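Local coordinates for protein rhamnonate dehydratase (Gibberella zeae PH-1, PDB 3FXG) that probably dehydrates L-rhamnonate, as a magnesium-dependent acid-sugar dehydratase of the enolase superfamily, at residues E162-Y167 with Y330-Q335; A175-G180 with P215-M220; I244-E249 with T341-Y346; V299-G304 with V323-G328. All blocks are in the same frame, centred on the assembly; numbering follows the deposited sequence.

Contact 1. Residues E162-Y167 with Y330-Q335; sequences ERLDFY and YSYHFQ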
loop_
_atom_site.group_PDB
_atom_site.type_symbol
_atom_site.label_atom_id
_atom_site.label_comp_id
_atom_site.label_asym_id
_atom_site.label_seq_id
_atom_site.Cartn_x
_atom_site.Cartn_y
_atom_site.Cartn_z
ATOM N N GLU A 162 -18.978 2.645 38.459
ATOM C CA GLU A 162 -19.134 3.241 39.780
ATOM C C GLU A 162 -17.828 3.247 40.562
ATOM O O GLU A 162 -17.723 3.875 41.616
ATOM C CB GLU A 162 -20.219 2.495 40.556
ATOM C CG GLU A 162 -21.595 2.603 39.909
ATOM C CD GLU A 162 -22.114 4.035 39.871
ATOM O OE1 GLU A 162 -22.678 4.438 38.829
ATOM O OE2 GLU A 162 -21.968 4.756 40.884
ATOM N N ARG A 163 -16.831 2.546 40.038
ATOM C CA ARG A 163 -15.532 2.473 40.685
ATOM C C ARG A 163 -14.416 2.662 39.664
ATOM O O ARG A 163 -14.492 2.148 38.550
ATOM C CB ARG A 163 -15.384 1.122 41.387
ATOM C CG ARG A 163 -13.991 0.814 41.886
ATOM C CD ARG A 163 -14.021 -0.378 42.830
ATOM N NE ARG A 163 -12.691 -0.932 43.065
ATOM C CZ ARG A 163 -12.357 -1.627 44.147
ATOM N NH1 ARG A 163 -13.257 -1.847 45.097
ATOM N NH2 ARG A 163 -11.125 -2.103 44.280
ATOM N N LEU A 164 -13.391 3.415 40.049
ATOM C CA LEU A 164 -12.249 3.670 39.178
ATOM C C LEU A 164 -11.033 2.959 39.760
ATOM O O LEU A 164 -10.588 3.295 40.857
ATOM C CB LEU A 164 -11.963 5.172 39.100
ATOM C CG LEU A 164 -11.868 5.831 37.719
ATOM C CD1 LEU A 164 -11.333 7.249 37.893
ATOM C CD2 LEU A 164 -10.952 5.034 36.801
ATOM N N ASP A 165 -10.505 1.982 39.030
ATOM C CA ASP A 165 -9.334 1.234 39.481
ATOM C C ASP A 165 -8.039 1.882 38.991
ATOM O O ASP A 165 -7.941 2.307 37.837
ATOM C CB ASP A 165 -9.418 -0.216 39.001
ATOM C CG ASP A 165 -10.578 -0.964 39.627
ATOM O OD1 ASP A 165 -10.657 -0.997 40.874
ATOM O OD2 ASP A 165 -11.411 -1.517 38.880
ATOM N N PHE A 166 -7.051 1.949 39.878
ATOM C CA PHE A 166 -5.764 2.567 39.573
ATOM C C PHE A 166 -4.586 1.608 39.569
ATOM O O PHE A 166 -4.600 0.570 40.231
ATOM C CB PHE A 166 -5.407 3.631 40.619
ATOM C CG PHE A 166 -6.289 4.845 40.615
ATOM C CD1 PHE A 166 -5.735 6.107 40.413
ATOM C CD2 PHE A 166 -7.651 4.745 40.882
ATOM C CE1 PHE A 166 -6.527 7.253 40.482
ATOM C CE2 PHE A 166 -8.451 5.885 40.952
ATOM C CZ PHE A 166 -7.887 7.142 40.752
ATOM N N TYR A 167 -3.553 1.988 38.824
ATOM C CA TYR A 167 -2.304 1.248 38.817
ATOM C C TYR A 167 -1.372 2.323 39.377
ATOM O O TYR A 167 -1.659 3.514 39.256
ATOM C CB TYR A 167 -1.909 0.786 37.404
ATOM C CG TYR A 167 -1.507 1.858 36.420
ATOM C CD1 TYR A 167 -0.211 2.374 36.409
ATOM C CD2 TYR A 167 -2.405 2.308 35.451
ATOM C CE1 TYR A 167 0.183 3.305 35.453
ATOM C CE2 TYR A 167 -2.020 3.239 34.492
ATOM C CZ TYR A 167 -0.725 3.731 34.497
ATOM O OH TYR A 167 -0.334 4.635 33.536
ATOM N N TYR A 330 -9.039 16.023 37.397
ATOM C CA TYR A 330 -9.305 16.400 36.013
ATOM C C TYR A 330 -9.380 15.144 35.154
ATOM O O TYR A 330 -10.085 15.110 34.143
ATOM C CB TYR A 330 -8.213 17.338 35.498
ATOM C CG TYR A 330 -8.028 18.551 36.375
ATOM C CD1 TYR A 330 -9.129 19.295 36.802
ATOM C CD2 TYR A 330 -6.761 18.940 36.805
ATOM C CE1 TYR A 330 -8.973 20.394 37.641
ATOM C CE2 TYR A 330 -6.595 20.040 37.644
ATOM C CZ TYR A 330 -7.705 20.759 38.058
ATOM O OH TYR A 330 -7.555 21.831 38.904
ATOM N N SER A 331 -8.650 14.111 35.557
ATOM C CA SER A 331 -8.668 12.854 34.827
ATOM C C SER A 331 -9.698 11.896 35.424
ATOM O O SER A 331 -10.316 11.120 34.699
ATOM C CB SER A 331 -7.278 12.212 34.828
ATOM O OG SER A 331 -6.742 12.151 36.138
ATOM N N TYR A 332 -9.903 11.957 36.738
ATOM C CA TYR A 332 -10.874 11.067 37.371
ATOM C C TYR A 332 -12.271 11.267 36.794
ATOM O O TYR A 332 -12.954 10.302 36.455
ATOM C CB TYR A 332 -10.926 11.287 38.892
ATOM C CG TYR A 332 -9.579 11.210 39.577
ATOM C CD1 TYR A 332 -8.512 10.532 38.988
ATOM C CD2 TYR A 332 -9.368 11.822 40.815
ATOM C CE1 TYR A 332 -7.272 10.467 39.608
ATOM C CE2 TYR A 332 -8.128 11.759 41.445
ATOM C CZ TYR A 332 -7.087 11.081 40.833
ATOM O OH TYR A 332 -5.851 11.025 41.431
ATOM N N HIS A 333 -12.694 12.522 36.678
ATOM C CA HIS A 333 -14.021 12.811 36.153
ATOM C C HIS A 333 -14.171 12.342 34.714
ATOM O O HIS A 333 -15.261 11.969 34.283
ATOM C CB HIS A 333 -14.323 14.309 36.253
ATOM C CG HIS A 333 -14.750 14.749 37.621
ATOM N ND1 HIS A 333 -13.879 14.826 38.687
ATOM C CD2 HIS A 333 -15.955 15.149 38.091
ATOM C CE1 HIS A 333 -14.529 15.259 39.754
ATOM N NE2 HIS A 333 -15.790 15.462 39.419
ATOM N N PHE A 334 -13.070 12.359 33.976
ATOM C CA PHE A 334 -13.093 11.922 32.591
ATOM C C PHE A 334 -13.145 10.397 32.505
ATOM O O PHE A 334 -14.008 9.836 31.831
ATOM C CB PHE A 334 -11.854 12.438 31.857
ATOM C CG PHE A 334 -11.741 11.942 30.449
ATOM C CD1 PHE A 334 -12.590 12.419 29.460
ATOM C CD2 PHE A 334 -10.802 10.970 30.119
ATOM C CE1 PHE A 334 -12.508 11.933 28.157
ATOM C CE2 PHE A 334 -10.714 10.478 28.819
ATOM C CZ PHE A 334 -11.570 10.961 27.840
ATOM N N GLN A 335 -12.222 9.729 33.193
ATOM C CA GLN A 335 -12.155 8.269 33.177
ATOM C C GLN A 335 -13.423 7.558 33.616
ATOM O O GLN A 335 -13.758 6.492 33.102
ATOM C CB GLN A 335 -11.004 7.768 34.059
ATOM C CG GLN A 335 -9.619 7.974 33.482
ATOM C CD GLN A 335 -9.540 7.596 32.017
ATOM O OE1 GLN A 335 -10.021 8.331 31.156
ATOM N NE2 GLN A 335 -8.942 6.444 31.725
#
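Tyr332, on helix 329-335, packs against Leu164 and Phe166 of strand 163-169, and its side chain touches the strand from root to hydroxyl. With chi1 at -53°, CG stands anti to the carbonyl carbon and the ring is carried along the strand. Its CB sits 4.2 Å from Leu164 CD1. Next, Tyr332 CD1 approaches Phe166 CZ at 3.9 Å, and CE1 makes the closest approach, 3.4 Å from Phe166 CE1. Tyr332 CZ and OH each remain 3.9 Å from that same Phe166 CE1, and the hydroxyl end also packs on Tyr346. The two rings form an offset edge-to-face pair, the edge of Phe166 aimed at the face of Tyr332, with planes at 70° and centroids 5.3 Å apart. Leu164 spreads over the helix: CD1 lies 3.7 Å from Tyr332 O, while CD2 meets Gln335 CB at 3.9 Å. Gln335 then bends at chi2 (-45°), and its NE2 finds its acceptors, the carbonyls of Phe343 and Val322, outside the contact. Strand 163-169 belongs to the parallel barrel sheet of the enolase C-terminal domain, paired there with strand 344-347, and the helix packs on the outer side of that pair. No hydrogen bond spans the contact; it is buried and held by aromatic and aliphatic surfaces, so it depends on close fit of apolar surfaces rather than on polar bonds.

Contact 2. Residues A175-G180 with P215-M220; sequences AAKAMG and PDFPIM
Lys177 NZ is hydrogen-bonded to the carbonyl O of Val213, at the end of helix 195-213, and on the way there the lysine stem runs over the ring of Phe217. CG lies anti to the backbone N (chi1 179°) and every later torsion is also extended, which gives a straight chain long enough to pass the ring. Its CB sits over one face of Phe217, 3.8 Å from the ring centroid and 17° off the normal, a CH-pi contact. The approach is offset toward the rim: Lys177 CB is 3.6 Å from Phe217 CE1. Further along, Lys177 CG comes within 3.8 Å of Phe217 CD1, the two side chains sliding past each other in opposite directions. The contact joins the short helix after strand 163-169 to the loop that leads, two strands further round the barrel, into strand 219-222. Ala176 adds a looser touch, its CB 4.4 Å from Phe217 CZ. The helix closes just beyond in a Schellman motif, where Gly180, at positive phi, sends its N to Lys177 O at 3.3 Å. On the other segment, Asp216 and Pro218 pack against Arg200 and His196 of a second subunit.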
loop_
_atom_site.group_PDB
_atom_site.type_symbol
_atom_site.label_atom_id
_atom_site.label_comp_id
_atom_site.label_asym_id
_atom_site.label_seq_id
_atom_site.Cartn_x
_atom_site.Cartn_y
_atom_site.Cartn_z
ATOM N N ALA A 175 4.910 -1.878 46.928
ATOM C CA ALA A 175 4.064 -0.972 47.699
ATOM C C ALA A 175 2.728 -0.797 46.981
ATOM O O ALA A 175 1.669 -0.786 47.607
ATOM C CB ALA A 175 4.753 0.376 47.867
ATOM N N ALA A 176 2.783 -0.665 45.659
ATOM C CA ALA A 176 1.571 -0.516 44.865
ATOM C C ALA A 176 0.684 -1.738 45.099
ATOM O O ALA A 176 -0.519 -1.619 45.341
ATOM C CB ALA A 176 1.928 -0.403 43.388
ATOM N N LYS A 177 1.293 -2.916 45.038
ATOM C CA LYS A 177 0.565 -4.158 45.245
ATOM C C LYS A 177 -0.062 -4.190 46.642
ATOM O O LYS A 177 -1.235 -4.523 46.800
ATOM C CB LYS A 177 1.518 -5.342 45.069
ATOM C CG LYS A 177 0.899 -6.710 45.290
ATOM C CD LYS A 177 1.951 -7.795 45.106
ATOM C CE LYS A 177 1.385 -9.182 45.341
ATOM N NZ LYS A 177 2.452 -10.207 45.184
ATOM N N ALA A 178 0.724 -3.829 47.651
ATOM C CA ALA A 178 0.251 -3.830 49.031
ATOM C C ALA A 178 -0.883 -2.832 49.272
ATOM O O ALA A 178 -1.806 -3.108 50.041
ATOM C CB ALA A 178 1.416 -3.535 49.981
HETATM N N MSE A 179 -0.817 -1.682 48.609
HETATM C CA MSE A 179 -1.835 -0.649 48.774
HETATM C C MSE A 179 -3.142 -0.901 48.032
HETATM O O MSE A 179 -4.109 -0.161 48.209
HETATM C CB MSE A 179 -1.273 0.715 48.372
HETATM C CG MSE A 179 -0.135 1.188 49.259
HETATM SE SE MSE A 179 0.347 3.022 48.919
HETATM C CE MSE A 179 1.621 2.734 47.490
ATOM N N GLY A 180 -3.177 -1.935 47.197
ATOM C CA GLY A 180 -4.401 -2.247 46.480
ATOM C C GLY A 180 -4.455 -1.886 45.005
ATOM O O GLY A 180 -5.472 -2.130 44.350
ATOM N N PRO A 215 4.972 -13.636 39.925
ATOM C CA PRO A 215 4.661 -13.813 38.504
ATOM C C PRO A 215 3.346 -13.234 37.990
ATOM O O PRO A 215 3.213 -12.978 36.794
ATOM C CB PRO A 215 4.709 -15.326 38.342
ATOM C CG PRO A 215 4.122 -15.790 39.642
ATOM C CD PRO A 215 4.843 -14.916 40.649
ATOM N N ASP A 216 2.381 -13.018 38.877
ATOM C CA ASP A 216 1.079 -12.517 38.450
ATOM C C ASP A 216 0.834 -11.011 38.486
ATOM O O ASP A 216 0.035 -10.500 37.700
ATOM C CB ASP A 216 -0.025 -13.209 39.250
ATOM C CG ASP A 216 0.130 -14.715 39.273
ATOM O OD1 ASP A 216 0.474 -15.295 38.224
ATOM O OD2 ASP A 216 -0.099 -15.321 40.337
ATOM N N PHE A 217 1.499 -10.297 39.386
ATOM C CA PHE A 217 1.281 -8.858 39.485
ATOM C C PHE A 217 1.730 -8.098 38.235
ATOM O O PHE A 217 2.895 -8.154 37.847
ATOM C CB PHE A 217 2.002 -8.291 40.707
ATOM C CG PHE A 217 1.593 -6.887 41.041
ATOM C CD1 PHE A 217 0.310 -6.619 41.516
ATOM C CD2 PHE A 217 2.474 -5.828 40.855
ATOM C CE1 PHE A 217 -0.089 -5.314 41.802
ATOM C CE2 PHE A 217 2.083 -4.521 41.138
ATOM C CZ PHE A 217 0.801 -4.264 41.612
ATOM N N PRO A 218 0.805 -7.368 37.594
ATOM C CA PRO A 218 1.147 -6.609 36.388
ATOM C C PRO A 218 2.220 -5.546 36.616
ATOM O O PRO A 218 2.127 -4.740 37.540
ATOM C CB PRO A 218 -0.190 -5.992 35.974
ATOM C CG PRO A 218 -1.195 -6.990 36.476
ATOM C CD PRO A 218 -0.646 -7.327 37.843
ATOM N N ILE A 219 3.241 -5.561 35.765
ATOM C CA ILE A 219 4.328 -4.593 35.837
ATOM C C ILE A 219 4.461 -3.917 34.479
ATOM O O ILE A 219 4.587 -4.588 33.452
ATOM C CB ILE A 219 5.680 -5.264 36.175
ATOM C CG1 ILE A 219 5.657 -5.793 37.609
ATOM C CG2 ILE A 219 6.824 -4.263 35.998
ATOM C CD1 ILE A 219 6.927 -6.506 38.012
HETATM N N MSE A 220 4.417 -2.591 34.482
HETATM C CA MSE A 220 4.554 -1.806 33.262
HETATM C C MSE A 220 5.877 -1.045 33.356
HETATM O O MSE A 220 6.389 -0.823 34.451
HETATM C CB MSE A 220 3.390 -0.817 33.127
HETATM C CG MSE A 220 2.024 -1.465 32.902
HETATM SE SE MSE A 220 1.277 -2.377 34.455
HETATM C CE MSE A 220 0.085 -0.982 35.078
#

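Contact 3. Residues I244-E249 with T341-Y346; sequences INWWEE and TPFQEY. With MG (magnesium ion), chain I.
Trp246 and Phe343 meet rim to rim with their ring planes only 13° apart, so that neither lies over the other's face. The nearest atoms are Trp246 CH2 and Phe343 CE1, 3.7 Å apart, and the centroid of the tryptophan six-membered ring is 6.0 Å from that of Phe343. The two side chains come from opposite directions. On the five-membered ring, Trp246 NE1 donates to Glu248 OE1 at 3.1 Å, close to the ring plane and on the anti lone pair of the carboxylate. Lys185 and Gln296 also bond this oxygen, which should fix the rotation of the carboxylate. That leaves Glu248 OE2 to bind magnesium at 2.2 Å. Opposite, Glu345 reaches the same water network: one water lies 2.8 Å from Glu248 OE2 and 3.0 Å from Glu345 OE1, and another, a magnesium ligand, donates to Glu345 OE2 at 2.6 Å. Lys185 forms salt bridges with both glutamates and so bridges the two strands. Asp222 and Glu275 join Glu248 on the metal, the three carboxylates at the ends of successive barrel strands that mark the magnesium site of the enolase superfamily.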
loop_
_atom_site.group_PDB
_atom_site.type_symbol
_atom_site.label_atom_id
_atom_site.label_comp_id
_atom_site.label_asym_id
_atom_site.label_seq_id
_atom_site.Cartn_x
_atom_site.Cartn_y
_atom_site.Cartn_z
ATOM N N ILE A 244 6.340 -8.398 30.874
ATOM C CA ILE A 244 5.984 -6.992 31.068
ATOM C C ILE A 244 4.613 -6.722 30.441
ATOM O O ILE A 244 4.362 -7.104 29.300
ATOM C CB ILE A 244 7.047 -6.063 30.424
ATOM C CG1 ILE A 244 8.405 -6.294 31.094
ATOM C CG2 ILE A 244 6.629 -4.602 30.546
ATOM C CD1 ILE A 244 8.399 -6.095 32.601
ATOM N N ASN A 245 3.730 -6.067 31.190
ATOM C CA ASN A 245 2.381 -5.766 30.707
ATOM C C ASN A 245 2.422 -4.831 29.495
ATOM O O ASN A 245 1.832 -5.125 28.454
ATOM C CB ASN A 245 1.548 -5.134 31.826
ATOM C CG ASN A 245 0.061 -5.127 31.511
ATOM O OD1 ASN A 245 -0.695 -4.318 32.049
ATOM N ND2 ASN A 245 -0.365 -6.038 30.646
ATOM N N TRP A 246 3.100 -3.697 29.633
ATOM C CA TRP A 246 3.237 -2.782 28.508
ATOM C C TRP A 246 4.441 -1.870 28.675
ATOM O O TRP A 246 4.909 -1.630 29.792
ATOM C CB TRP A 246 1.956 -1.956 28.279
ATOM C CG TRP A 246 1.741 -0.753 29.175
ATOM C CD1 TRP A 246 2.531 0.362 29.267
ATOM C CD2 TRP A 246 0.617 -0.517 30.035
ATOM N NE1 TRP A 246 1.964 1.275 30.128
ATOM C CE2 TRP A 246 0.790 0.761 30.611
ATOM C CE3 TRP A 246 -0.522 -1.264 30.372
ATOM C CZ2 TRP A 246 -0.136 1.312 31.510
ATOM C CZ3 TRP A 246 -1.444 -0.716 31.265
ATOM C CH2 TRP A 246 -1.242 0.561 31.822
ATOM N N TRP A 247 4.943 -1.383 27.544
ATOM C CA TRP A 247 6.091 -0.489 27.509
ATOM C C TRP A 247 5.575 0.888 27.123
ATOM O O TRP A 247 4.972 1.058 26.057
ATOM C CB TRP A 247 7.110 -1.000 26.491
ATOM C CG TRP A 247 7.688 -2.328 26.879
ATOM C CD1 TRP A 247 7.125 -3.558 26.691
ATOM C CD2 TRP A 247 8.929 -2.553 27.555
ATOM N NE1 TRP A 247 7.942 -4.536 27.209
ATOM C CE2 TRP A 247 9.056 -3.946 27.745
ATOM C CE3 TRP A 247 9.949 -1.710 28.018
ATOM C CZ2 TRP A 247 10.164 -4.518 28.381
ATOM C CZ3 TRP A 247 11.055 -2.282 28.652
ATOM C CH2 TRP A 247 11.149 -3.671 28.825
ATOM N N GLU A 248 5.825 1.864 27.992
ATOM C CA GLU A 248 5.331 3.225 27.806
ATOM C C GLU A 248 6.307 4.281 27.293
ATOM O O GLU A 248 7.441 4.390 27.760
ATOM C CB GLU A 248 4.716 3.700 29.125
ATOM C CG GLU A 248 3.990 5.029 29.047
ATOM C CD GLU A 248 3.131 5.278 30.272
ATOM O OE1 GLU A 248 2.470 4.324 30.735
ATOM O OE2 GLU A 248 3.109 6.424 30.766
ATOM N N GLU A 249 5.823 5.073 26.338
ATOM C CA GLU A 249 6.579 6.160 25.718
ATOM C C GLU A 249 8.034 5.810 25.419
ATOM O O GLU A 249 8.950 6.533 25.813
ATOM C CB GLU A 249 6.512 7.418 26.597
ATOM C CG GLU A 249 6.523 8.713 25.782
ATOM C CD GLU A 249 6.360 9.975 26.622
ATOM O OE1 GLU A 249 6.127 11.047 26.022
ATOM O OE2 GLU A 249 6.473 9.906 27.867
ATOM N N THR A 341 -12.430 4.152 28.698
ATOM C CA THR A 341 -11.469 4.659 29.681
ATOM C C THR A 341 -11.533 3.687 30.859
ATOM O O THR A 341 -12.128 3.985 31.894
ATOM C CB THR A 341 -11.860 6.085 30.119
ATOM O OG1 THR A 341 -13.256 6.123 30.449
ATOM C CG2 THR A 341 -11.596 7.073 28.988
ATOM N N PRO A 342 -10.898 2.509 30.707
ATOM C CA PRO A 342 -10.816 1.389 31.655
ATOM C C PRO A 342 -10.239 1.579 33.053
ATOM O O PRO A 342 -10.708 0.956 34.006
ATOM C CB PRO A 342 -10.049 0.336 30.862
ATOM C CG PRO A 342 -9.094 1.160 30.084
ATOM C CD PRO A 342 -9.981 2.282 29.572
ATOM N N PHE A 343 -9.214 2.406 33.184
ATOM C CA PHE A 343 -8.615 2.613 34.490
ATOM C C PHE A 343 -7.843 3.909 34.550
ATOM O O PHE A 343 -7.820 4.677 33.590
ATOM C CB PHE A 343 -7.722 1.425 34.856
ATOM C CG PHE A 343 -6.842 0.958 33.731
ATOM C CD1 PHE A 343 -5.675 1.640 33.412
ATOM C CD2 PHE A 343 -7.192 -0.159 32.982
ATOM C CE1 PHE A 343 -4.865 1.216 32.355
ATOM C CE2 PHE A 343 -6.389 -0.592 31.922
ATOM C CZ PHE A 343 -5.223 0.103 31.612
ATOM N N GLN A 344 -7.198 4.142 35.684
ATOM C CA GLN A 344 -6.474 5.378 35.899
ATOM C C GLN A 344 -5.078 5.201 36.471
ATOM O O GLN A 344 -4.792 4.234 37.174
ATOM C CB GLN A 344 -7.295 6.262 36.843
ATOM C CG GLN A 344 -6.564 7.482 37.334
ATOM C CD GLN A 344 -6.823 8.694 36.485
ATOM O OE1 GLN A 344 -6.006 9.609 36.432
ATOM N NE2 GLN A 344 -7.973 8.722 35.828
ATOM N N GLU A 345 -4.212 6.158 36.167
ATOM C CA GLU A 345 -2.855 6.138 36.678
ATOM C C GLU A 345 -2.743 7.067 37.879
ATOM O O GLU A 345 -3.403 8.104 37.943
ATOM C CB GLU A 345 -1.862 6.618 35.619
ATOM C CG GLU A 345 -0.504 6.996 36.209
ATOM C CD GLU A 345 0.469 7.561 35.190
ATOM O OE1 GLU A 345 0.046 8.386 34.354
ATOM O OE2 GLU A 345 1.665 7.193 35.238
ATOM N N TYR A 346 -1.924 6.673 38.842
ATOM C CA TYR A 346 -1.662 7.522 39.988
ATOM C C TYR A 346 -0.153 7.547 40.118
ATOM O O TYR A 346 0.479 6.509 40.317
ATOM C CB TYR A 346 -2.267 6.992 41.283
ATOM C CG TYR A 346 -2.356 8.100 42.305
ATOM C CD1 TYR A 346 -3.380 9.046 42.233
ATOM C CD2 TYR A 346 -1.379 8.260 43.286
ATOM C CE1 TYR A 346 -3.433 10.125 43.106
ATOM C CE2 TYR A 346 -1.416 9.344 44.170
ATOM C CZ TYR A 346 -2.451 10.271 44.070
ATOM O OH TYR A 346 -2.521 11.346 44.925
HETATM MG MG MG I . 4.479 8.086 31.354
HETATM O O HOH W 1 0.722 7.688 31.505
HETATM O O HOH W 2 6.394 8.713 30.276
HETATM O O HOH W 3 3.375 8.307 33.566
#

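Contact 4. Residues V299-G304 with V323-G328; sequences VMWLGG and VPHASG
Ser327 meets Val299 and Met300, and His325 meets Trp301, where the loop before helix 305-316 faces the loop after it. Of the polar contacts, only one crosses the interface: Val299 N points to Ser327 OG at 3.4 Å, a weak and bent hydrogen bond. The same hydroxyl donates within its own loop to His325 O at 2.7 Å, tilted 30° from the carbonyl plane, linking the side chain to the backbone two residues earlier. Van der Waals packing comes next. Val299 CG1 presses on the serine, 3.3 Å from Ser327 OG and a tight 3.4 Å from Ser327 CB. The chain of Met300, a selenomethionine, bends at chi3 (-78°) and lays its CE 3.6 Å from Ser327 CA. The aromatic pair is looser: Trp301 CH2 lies 4.1 Å from His325 CE1, with ring planes at 32°, neither stacked nor edge-to-face. Tyr28 meets the His325 ring edge-to-face, while Asp298 accepts a hydrogen bond from ND1. A histidine-aspartate pair of this kind beside the metal is consistent with the catalytic dyad of mandelate racemase relatives. The Ser327 bond to His325 O would restrain the backbone beneath the imidazole, and the Asp298 bond to ND1 would limit its rotation.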
loop_
_atom_site.group_PDB
_atom_site.type_symbol
_atom_site.label_atom_id
_atom_site.label_comp_id
_atom_site.label_asym_id
_atom_site.label_seq_id
_atom_site.Cartn_x
_atom_site.Cartn_y
_atom_site.Cartn_z
ATOM N N VAL A 299 -4.556 15.610 30.575
ATOM C CA VAL A 299 -5.650 16.561 30.430
ATOM C C VAL A 299 -5.243 18.017 30.610
ATOM O O VAL A 299 -5.887 18.915 30.067
ATOM C CB VAL A 299 -6.803 16.238 31.404
ATOM C CG1 VAL A 299 -6.372 16.501 32.825
ATOM C CG2 VAL A 299 -8.030 17.062 31.046
HETATM N N MSE A 300 -4.179 18.256 31.369
HETATM C CA MSE A 300 -3.715 19.619 31.592
HETATM C C MSE A 300 -2.766 20.087 30.495
HETATM O O MSE A 300 -2.347 21.243 30.488
HETATM C CB MSE A 300 -3.009 19.725 32.950
HETATM C CG MSE A 300 -3.934 19.610 34.158
HETATM SE SE MSE A 300 -2.942 19.586 35.832
HETATM C CE MSE A 300 -2.375 17.752 35.765
ATOM N N TRP A 301 -2.441 19.200 29.556
ATOM C CA TRP A 301 -1.507 19.554 28.494
ATOM C C TRP A 301 -2.035 19.491 27.058
ATOM O O TRP A 301 -1.742 20.384 26.257
ATOM C CB TRP A 301 -0.253 18.669 28.570
ATOM C CG TRP A 301 0.423 18.586 29.920
ATOM C CD1 TRP A 301 0.221 19.400 30.998
ATOM C CD2 TRP A 301 1.440 17.648 30.311
ATOM N NE1 TRP A 301 1.050 19.031 32.035
ATOM C CE2 TRP A 301 1.809 17.960 31.641
ATOM C CE3 TRP A 301 2.076 16.576 29.667
ATOM C CZ2 TRP A 301 2.787 17.238 32.340
ATOM C CZ3 TRP A 301 3.048 15.855 30.362
ATOM C CH2 TRP A 301 3.393 16.193 31.686
ATOM N N LEU A 302 -2.802 18.449 26.735
ATOM C CA LEU A 302 -3.294 18.234 25.368
ATOM C C LEU A 302 -4.239 19.266 24.765
ATOM O O LEU A 302 -4.356 19.351 23.539
ATOM C CB LEU A 302 -3.958 16.855 25.241
ATOM C CG LEU A 302 -5.488 16.821 25.386
ATOM C CD1 LEU A 302 -6.049 15.564 24.732
ATOM C CD2 LEU A 302 -5.868 16.897 26.854
ATOM N N GLY A 303 -4.924 20.029 25.610
ATOM C CA GLY A 303 -5.854 21.028 25.112
ATOM C C GLY A 303 -7.013 21.266 26.065
ATOM O O GLY A 303 -7.722 22.269 25.960
ATOM N N GLY A 304 -7.211 20.336 26.995
ATOM C CA GLY A 304 -8.285 20.472 27.961
ATOM C C GLY A 304 -9.295 19.342 27.883
ATOM O O GLY A 304 -9.169 18.441 27.055
ATOM N N VAL A 323 -6.162 6.161 28.594
ATOM C CA VAL A 323 -5.813 6.172 30.013
ATOM C C VAL A 323 -4.893 7.376 30.182
ATOM O O VAL A 323 -3.682 7.272 30.011
ATOM C CB VAL A 323 -5.061 4.887 30.421
ATOM C CG1 VAL A 323 -4.712 4.931 31.909
ATOM C CG2 VAL A 323 -5.919 3.662 30.117
ATOM N N PRO A 324 -5.468 8.546 30.502
ATOM C CA PRO A 324 -4.683 9.768 30.679
ATOM C C PRO A 324 -3.541 9.684 31.683
ATOM O O PRO A 324 -3.536 8.843 32.582
ATOM C CB PRO A 324 -5.739 10.812 31.054
ATOM C CG PRO A 324 -6.837 10.002 31.654
ATOM C CD PRO A 324 -6.893 8.793 30.774
ATOM N N HIS A 325 -2.566 10.564 31.498
ATOM C CA HIS A 325 -1.391 10.629 32.356
ATOM C C HIS A 325 -1.689 11.388 33.642
ATOM O O HIS A 325 -1.953 12.591 33.606
ATOM C CB HIS A 325 -0.247 11.300 31.584
ATOM C CG HIS A 325 0.909 11.712 32.441
ATOM N ND1 HIS A 325 0.906 12.872 33.186
ATOM C CD2 HIS A 325 2.104 11.118 32.672
ATOM C CE1 HIS A 325 2.051 12.975 33.840
ATOM N NE2 HIS A 325 2.795 11.924 33.545
ATOM N N ALA A 326 -1.650 10.678 34.771
ATOM C CA ALA A 326 -1.910 11.264 36.089
ATOM C C ALA A 326 -3.118 12.195 36.039
ATOM O O ALA A 326 -4.244 11.738 35.850
ATOM C CB ALA A 326 -0.675 12.022 36.570
ATOM N N SER A 327 -2.875 13.489 36.235
ATOM C CA SER A 327 -3.907 14.532 36.167
ATOM C C SER A 327 -4.908 14.703 37.313
ATOM O O SER A 327 -5.693 15.653 37.303
ATOM C CB SER A 327 -4.679 14.403 34.850
ATOM O OG SER A 327 -3.811 14.548 33.739
ATOM N N GLY A 328 -4.897 13.806 38.293
ATOM C CA GLY A 328 -5.822 13.940 39.410
ATOM C C GLY A 328 -7.297 14.012 39.032
ATOM O O GLY A 328 -7.715 13.378 38.067
#

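The contacts follow the wall of one barrel. Contacts 1 and 3 have centres 13 Å apart and lie on neighbouring strands, 163-169 in contact 1 and 344-347 in contact 3; Gln335 O lies 2.7 Å from Thr341 OG1. Contact 2 joins contact 3 through the pairing of strands 219-222 and 246-248, Ile219 O being 2.8 Å from Asn245 N. Contact 4 meets contact 3 at the active site, where Ala326 N lies 2.9 Å from Glu345 OE1, and contact 1 where Ser331 OG bonds Ala326 O. Contact 3 supplies one of the three magnesium carboxylates, Glu248, and the His325 side chain of contact 4 is about 4 Å from the metal, whereas the side chain of Gln335 in contact 1 stays about 14 Å away.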